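Local coordinates for protein malate oxidoreductase (Thermotoga maritima, PDB 1VL6) that probably catalyses the NAD-dependent oxidative decarboxylation of malate to pyruvate and carbon dioxide, at residues 128-142 against 155-167. Sequence-based numbering, arbitrary orientation.
Sequences VKSLEPSFGGINLED and LSEEMNIPVFHDD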
loop_
_atom_site.group_PDB
_atom_site.type_symbol
_atom_site.label_atom_id
_atom_site.label_comp_id
_atom_site.label_asym_id
_atom_site.label_seq_id
_atom_site.Cartn_x
_atom_site.Cartn_y
_atom_site.Cartn_z
ATOM N N VAL A 128 -23.956 -17.277 4.072
ATOM C CA VAL A 128 -22.542 -17.421 4.264
ATOM C C VAL A 128 -22.003 -18.634 3.497
ATOM O O VAL A 128 -20.902 -18.569 2.940
ATOM C CB VAL A 128 -22.263 -17.488 5.719
ATOM C CG1 VAL A 128 -20.781 -17.716 5.973
ATOM C CG2 VAL A 128 -22.792 -16.217 6.377
ATOM N N LYS A 129 -22.761 -19.729 3.460
ATOM C CA LYS A 129 -22.351 -20.891 2.659
ATOM C C LYS A 129 -22.098 -20.518 1.219
ATOM O O LYS A 129 -21.171 -21.023 0.608
ATOM C CB LYS A 129 -23.402 -21.977 2.675
ATOM C CG LYS A 129 -23.327 -22.903 3.887
ATOM C CD LYS A 129 -24.678 -23.553 4.170
ATOM C CE LYS A 129 -25.157 -24.491 3.058
ATOM N NZ LYS A 129 -24.816 -25.910 3.414
ATOM N N SER A 130 -22.916 -19.610 0.701
ATOM C CA SER A 130 -22.850 -19.215 -0.685
ATOM C C SER A 130 -21.581 -18.447 -0.990
ATOM O O SER A 130 -21.202 -18.349 -2.153
ATOM C CB SER A 130 -24.056 -18.359 -1.062
ATOM O OG SER A 130 -23.982 -17.031 -0.558
ATOM N N LEU A 131 -20.928 -17.918 0.048
ATOM C CA LEU A 131 -19.729 -17.126 -0.105
ATOM C C LEU A 131 -18.484 -17.954 -0.103
ATOM O O LEU A 131 -17.417 -17.412 -0.333
ATOM C CB LEU A 131 -19.611 -16.097 1.028
ATOM C CG LEU A 131 -20.770 -15.106 1.215
ATOM C CD1 LEU A 131 -20.498 -14.248 2.403
ATOM C CD2 LEU A 131 -21.041 -14.240 -0.035
ATOM N N GLU A 132 -18.597 -19.263 0.101
ATOM C CA GLU A 132 -17.403 -20.079 0.245
ATOM C C GLU A 132 -16.349 -19.919 -0.855
ATOM O O GLU A 132 -15.164 -19.909 -0.538
ATOM C CB GLU A 132 -17.745 -21.553 0.379
ATOM C CG GLU A 132 -16.514 -22.380 0.750
ATOM C CD GLU A 132 -16.816 -23.757 1.244
ATOM O OE1 GLU A 132 -17.938 -23.991 1.728
ATOM O OE2 GLU A 132 -15.900 -24.588 1.158
ATOM N N PRO A 133 -16.744 -19.819 -2.129
ATOM C CA PRO A 133 -15.764 -19.684 -3.198
ATOM C C PRO A 133 -14.944 -18.424 -3.138
ATOM O O PRO A 133 -13.882 -18.357 -3.750
ATOM C CB PRO A 133 -16.627 -19.689 -4.490
ATOM C CG PRO A 133 -17.876 -20.319 -4.098
ATOM C CD PRO A 133 -18.110 -19.855 -2.686
ATOM N N SER A 134 -15.429 -17.423 -2.413
ATOM C CA SER A 134 -14.779 -16.108 -2.407
ATOM C C SER A 134 -13.784 -15.881 -1.267
ATOM O O SER A 134 -13.068 -14.858 -1.260
ATOM C CB SER A 134 -15.869 -15.021 -2.406
ATOM O OG SER A 134 -16.729 -15.204 -3.537
ATOM N N PHE A 135 -13.712 -16.831 -0.326
ATOM C CA PHE A 135 -12.868 -16.665 0.866
ATOM C C PHE A 135 -12.119 -17.898 1.260
ATOM O O PHE A 135 -12.532 -19.007 0.980
ATOM C CB PHE A 135 -13.712 -16.218 2.039
ATOM C CG PHE A 135 -14.405 -14.923 1.796
ATOM C CD1 PHE A 135 -13.721 -13.750 1.880
ATOM C CD2 PHE A 135 -15.745 -14.893 1.429
ATOM C CE1 PHE A 135 -14.371 -12.562 1.629
ATOM C CE2 PHE A 135 -16.386 -13.722 1.179
ATOM C CZ PHE A 135 -15.692 -12.556 1.255
ATOM N N GLY A 136 -11.004 -17.684 1.943
ATOM C CA GLY A 136 -10.240 -18.783 2.566
ATOM C C GLY A 136 -10.688 -19.131 3.957
ATOM O O GLY A 136 -10.293 -20.167 4.484
ATOM N N GLY A 137 -11.503 -18.246 4.547
ATOM C CA GLY A 137 -11.945 -18.360 5.955
ATOM C C GLY A 137 -13.108 -17.447 6.271
ATOM O O GLY A 137 -13.316 -16.454 5.593
ATOM N N ILE A 138 -13.897 -17.803 7.276
ATOM C CA ILE A 138 -15.005 -16.988 7.734
ATOM C C ILE A 138 -14.829 -16.633 9.201
ATOM O O ILE A 138 -14.684 -17.520 10.044
ATOM C CB ILE A 138 -16.294 -17.766 7.608
ATOM C CG1 ILE A 138 -16.482 -18.300 6.181
ATOM C CG2 ILE A 138 -17.453 -16.913 8.047
ATOM C CD1 ILE A 138 -17.014 -17.277 5.170
ATOM N N ASN A 139 -14.889 -15.344 9.516
ATOM C CA ASN A 139 -14.900 -14.895 10.882
ATOM C C ASN A 139 -16.265 -14.340 11.220
ATOM O O ASN A 139 -16.615 -13.233 10.813
ATOM C CB ASN A 139 -13.835 -13.831 11.102
ATOM C CG ASN A 139 -13.848 -13.266 12.529
ATOM O OD1 ASN A 139 -13.569 -12.093 12.703
ATOM N ND2 ASN A 139 -14.185 -14.088 13.530
ATOM N N LEU A 140 -17.046 -15.114 11.947
ATOM C CA LEU A 140 -18.348 -14.653 12.446
ATOM C C LEU A 140 -18.057 -13.727 13.601
ATOM O O LEU A 140 -17.186 -14.036 14.431
ATOM C CB LEU A 140 -19.224 -15.844 12.930
ATOM C CG LEU A 140 -19.642 -16.833 11.850
ATOM C CD1 LEU A 140 -20.175 -18.063 12.449
ATOM C CD2 LEU A 140 -20.684 -16.212 10.946
ATOM N N GLU A 141 -18.761 -12.601 13.647
ATOM C CA GLU A 141 -18.497 -11.598 14.648
ATOM C C GLU A 141 -19.780 -10.872 15.031
ATOM O O GLU A 141 -20.570 -10.495 14.152
ATOM C CB GLU A 141 -17.453 -10.637 14.103
ATOM C CG GLU A 141 -17.018 -9.571 15.094
ATOM C CD GLU A 141 -15.999 -10.025 16.121
ATOM O OE1 GLU A 141 -15.091 -10.776 15.765
ATOM O OE2 GLU A 141 -16.115 -9.599 17.283
ATOM N N ASP A 142 -20.006 -10.710 16.338
ATOM C CA ASP A 142 -21.084 -9.835 16.870
ATOM C C ASP A 142 -22.447 -10.262 16.372
ATOM O O ASP A 142 -23.266 -9.433 15.884
ATOM C CB ASP A 142 -20.788 -8.339 16.560
ATOM C CG ASP A 142 -19.615 -7.785 17.389
ATOM O OD1 ASP A 142 -19.004 -8.550 18.173
ATOM O OD2 ASP A 142 -19.244 -6.594 17.339
ATOM N N LEU A 155 -22.222 -23.973 10.063
ATOM C CA LEU A 155 -21.302 -23.498 9.057
ATOM C C LEU A 155 -19.996 -24.259 9.158
ATOM O O LEU A 155 -19.405 -24.648 8.131
ATOM C CB LEU A 155 -21.073 -21.985 9.188
ATOM C CG LEU A 155 -22.324 -21.141 8.893
ATOM C CD1 LEU A 155 -22.096 -19.674 9.218
ATOM C CD2 LEU A 155 -22.782 -21.274 7.466
ATOM N N SER A 156 -19.516 -24.481 10.374
ATOM C CA SER A 156 -18.245 -25.200 10.494
ATOM C C SER A 156 -18.427 -26.636 10.047
ATOM O O SER A 156 -17.517 -27.192 9.430
ATOM C CB SER A 156 -17.611 -25.100 11.874
ATOM O OG SER A 156 -18.600 -24.973 12.868
ATOM N N GLU A 157 -19.604 -27.223 10.287
ATOM C CA GLU A 157 -19.883 -28.591 9.829
ATOM C C GLU A 157 -19.997 -28.670 8.307
ATOM O O GLU A 157 -19.520 -29.630 7.692
ATOM C CB GLU A 157 -21.197 -29.098 10.386
ATOM C CG GLU A 157 -21.130 -29.984 11.629
ATOM C CD GLU A 157 -22.494 -30.125 12.390
ATOM O OE1 GLU A 157 -23.619 -29.859 11.795
ATOM O OE2 GLU A 157 -22.426 -30.484 13.620
ATOM N N GLU A 158 -20.642 -27.668 7.703
ATOM C CA GLU A 158 -21.029 -27.734 6.302
ATOM C C GLU A 158 -20.073 -27.056 5.323
ATOM O O GLU A 158 -20.151 -27.287 4.118
ATOM C CB GLU A 158 -22.434 -27.174 6.135
ATOM C CG GLU A 158 -23.487 -28.004 6.843
ATOM C CD GLU A 158 -24.864 -27.375 6.857
ATOM O OE1 GLU A 158 -25.147 -26.511 6.005
ATOM O OE2 GLU A 158 -25.665 -27.767 7.741
HETATM N N MSE A 159 -19.193 -26.191 5.805
HETATM C CA MSE A 159 -18.269 -25.512 4.905
HETATM C C MSE A 159 -16.912 -26.176 4.944
HETATM O O MSE A 159 -16.599 -26.922 5.838
HETATM C CB MSE A 159 -18.149 -24.028 5.254
HETATM C CG MSE A 159 -19.483 -23.244 5.113
HETATM SE SE MSE A 159 -19.291 -21.317 5.479
HETATM C CE MSE A 159 -18.338 -20.935 3.861
ATOM N N ASN A 160 -16.128 -25.921 3.920
ATOM C CA ASN A 160 -14.804 -26.507 3.801
ATOM C C ASN A 160 -13.733 -25.477 3.859
ATOM O O ASN A 160 -12.700 -25.656 3.279
ATOM C CB ASN A 160 -14.687 -27.228 2.475
ATOM C CG ASN A 160 -15.363 -28.554 2.501
ATOM O OD1 ASN A 160 -16.370 -28.757 1.831
ATOM N ND2 ASN A 160 -14.853 -29.454 3.319
ATOM N N ILE A 161 -14.048 -24.358 4.474
ATOM C CA ILE A 161 -13.073 -23.413 4.887
ATOM C C ILE A 161 -13.356 -23.222 6.361
ATOM O O ILE A 161 -14.465 -23.484 6.782
ATOM C CB ILE A 161 -13.202 -22.085 4.142
ATOM C CG1 ILE A 161 -14.632 -21.488 4.232
ATOM C CG2 ILE A 161 -12.816 -22.262 2.770
ATOM C CD1 ILE A 161 -14.764 -20.049 3.635
ATOM N N PRO A 162 -12.367 -22.836 7.152
ATOM C CA PRO A 162 -12.570 -22.716 8.575
ATOM C C PRO A 162 -13.566 -21.600 8.870
ATOM O O PRO A 162 -13.651 -20.619 8.104
ATOM C CB PRO A 162 -11.154 -22.367 9.118
ATOM C CG PRO A 162 -10.442 -21.741 7.966
ATOM C CD PRO A 162 -10.978 -22.535 6.773
ATOM N N VAL A 163 -14.333 -21.788 9.940
ATOM C CA VAL A 163 -15.249 -20.794 10.420
ATOM C C VAL A 163 -14.994 -20.649 11.895
ATOM O O VAL A 163 -14.977 -21.629 12.613
ATOM C CB VAL A 163 -16.668 -21.268 10.263
ATOM C CG1 VAL A 163 -17.650 -20.182 10.688
ATOM C CG2 VAL A 163 -16.939 -21.758 8.827
ATOM N N PHE A 164 -14.819 -19.402 12.321
ATOM C CA PHE A 164 -14.426 -19.047 13.664
ATOM C C PHE A 164 -15.353 -17.927 14.101
ATOM O O PHE A 164 -15.582 -17.008 13.312
ATOM C CB PHE A 164 -13.004 -18.515 13.594
ATOM C CG PHE A 164 -12.411 -18.097 14.919
ATOM C CD1 PHE A 164 -12.067 -19.043 15.882
ATOM C CD2 PHE A 164 -12.132 -16.773 15.177
ATOM C CE1 PHE A 164 -11.494 -18.658 17.085
ATOM C CE2 PHE A 164 -11.546 -16.370 16.389
ATOM C CZ PHE A 164 -11.230 -17.319 17.343
ATOM N N HIS A 165 -15.886 -17.997 15.324
ATOM C CA HIS A 165 -16.623 -16.861 15.943
ATOM C C HIS A 165 -15.914 -16.378 17.209
ATOM O O HIS A 165 -15.890 -17.092 18.220
ATOM C CB HIS A 165 -18.053 -17.274 16.271
ATOM C CG HIS A 165 -18.896 -16.180 16.836
ATOM N ND1 HIS A 165 -20.055 -16.436 17.529
ATOM C CD2 HIS A 165 -18.761 -14.836 16.816
ATOM C CE1 HIS A 165 -20.604 -15.294 17.904
ATOM N NE2 HIS A 165 -19.831 -14.305 17.496
ATOM N N ASP A 166 -15.305 -15.201 17.137
ATOM C CA ASP A 166 -14.560 -14.654 18.267
ATOM C C ASP A 166 -15.173 -14.801 19.621
ATOM O O ASP A 166 -14.552 -15.307 20.536
ATOM C CB ASP A 166 -14.401 -13.152 18.144
ATOM C CG ASP A 166 -13.257 -12.800 17.355
ATOM O OD1 ASP A 166 -13.363 -12.778 16.111
ATOM O OD2 ASP A 166 -12.184 -12.594 17.973
ATOM N N ASP A 167 -16.360 -14.240 19.757
ATOM C CA ASP A 167 -16.989 -14.096 21.058
ATOM C C ASP A 167 -17.219 -15.422 21.721
ATOM O O ASP A 167 -17.319 -15.497 22.934
ATOM C CB ASP A 167 -18.323 -13.364 20.904
ATOM C CG ASP A 167 -18.129 -11.950 20.353
ATOM O OD1 ASP A 167 -17.646 -11.172 21.232
ATOM O OD2 ASP A 167 -18.319 -11.589 19.112
#
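Ile-138, Asn-139 and Leu-140 pair with Val-163, Phe-164 and His-165 as parallel strands, the axes of the short strand segments 137-140 and 163-165 making 18°; with helix 147-158 between them they form a beta-alpha-beta unit of the malic enzyme N-terminal domain. Three backbone bonds fix the register: Ile-138 N to Pro-162 O (2.9 Å), Phe-164 N to Ile-138 O and Leu-140 N to Phe-164 O. Strand 71-76 pairs with the other edge of 137-140.

On the face bearing Ile-138 and Leu-140, apolar side chains pack against Val-163, Ile-161 and the ends of helices 121-130 and 147-158. Ile-138 CG1 meets Ile-161 CD1 at 3.5 Å, while Leu-140 CD1 touches both Val-163 CG1 and Leu-155 CD1. The selenomethionine Met-159 bends at chi3 (72°), bringing CE to 3.6 Å from Glu-132 CB, and the two side chains run past each other in opposite directions. Beyond CG the Glu-132 chain is extended, and its OE2 accepts from Asn-160 N (3.1 Å), which lies 42° out of the carboxylate plane. Further out, Lys-129 NZ forms a salt bridge with Glu-158 OE1 on its anti side.

Toward the C-terminal strand ends, Lys-99 forms salt bridges with both Glu-141 OE1 and Asp-166 OD1. Asn-139 ND2 donates to Phe-164 O from above the carbonyl plane and, at 3.0 Å, to Asp-166 OD1, nearly in line with that oxygen's C-O bond.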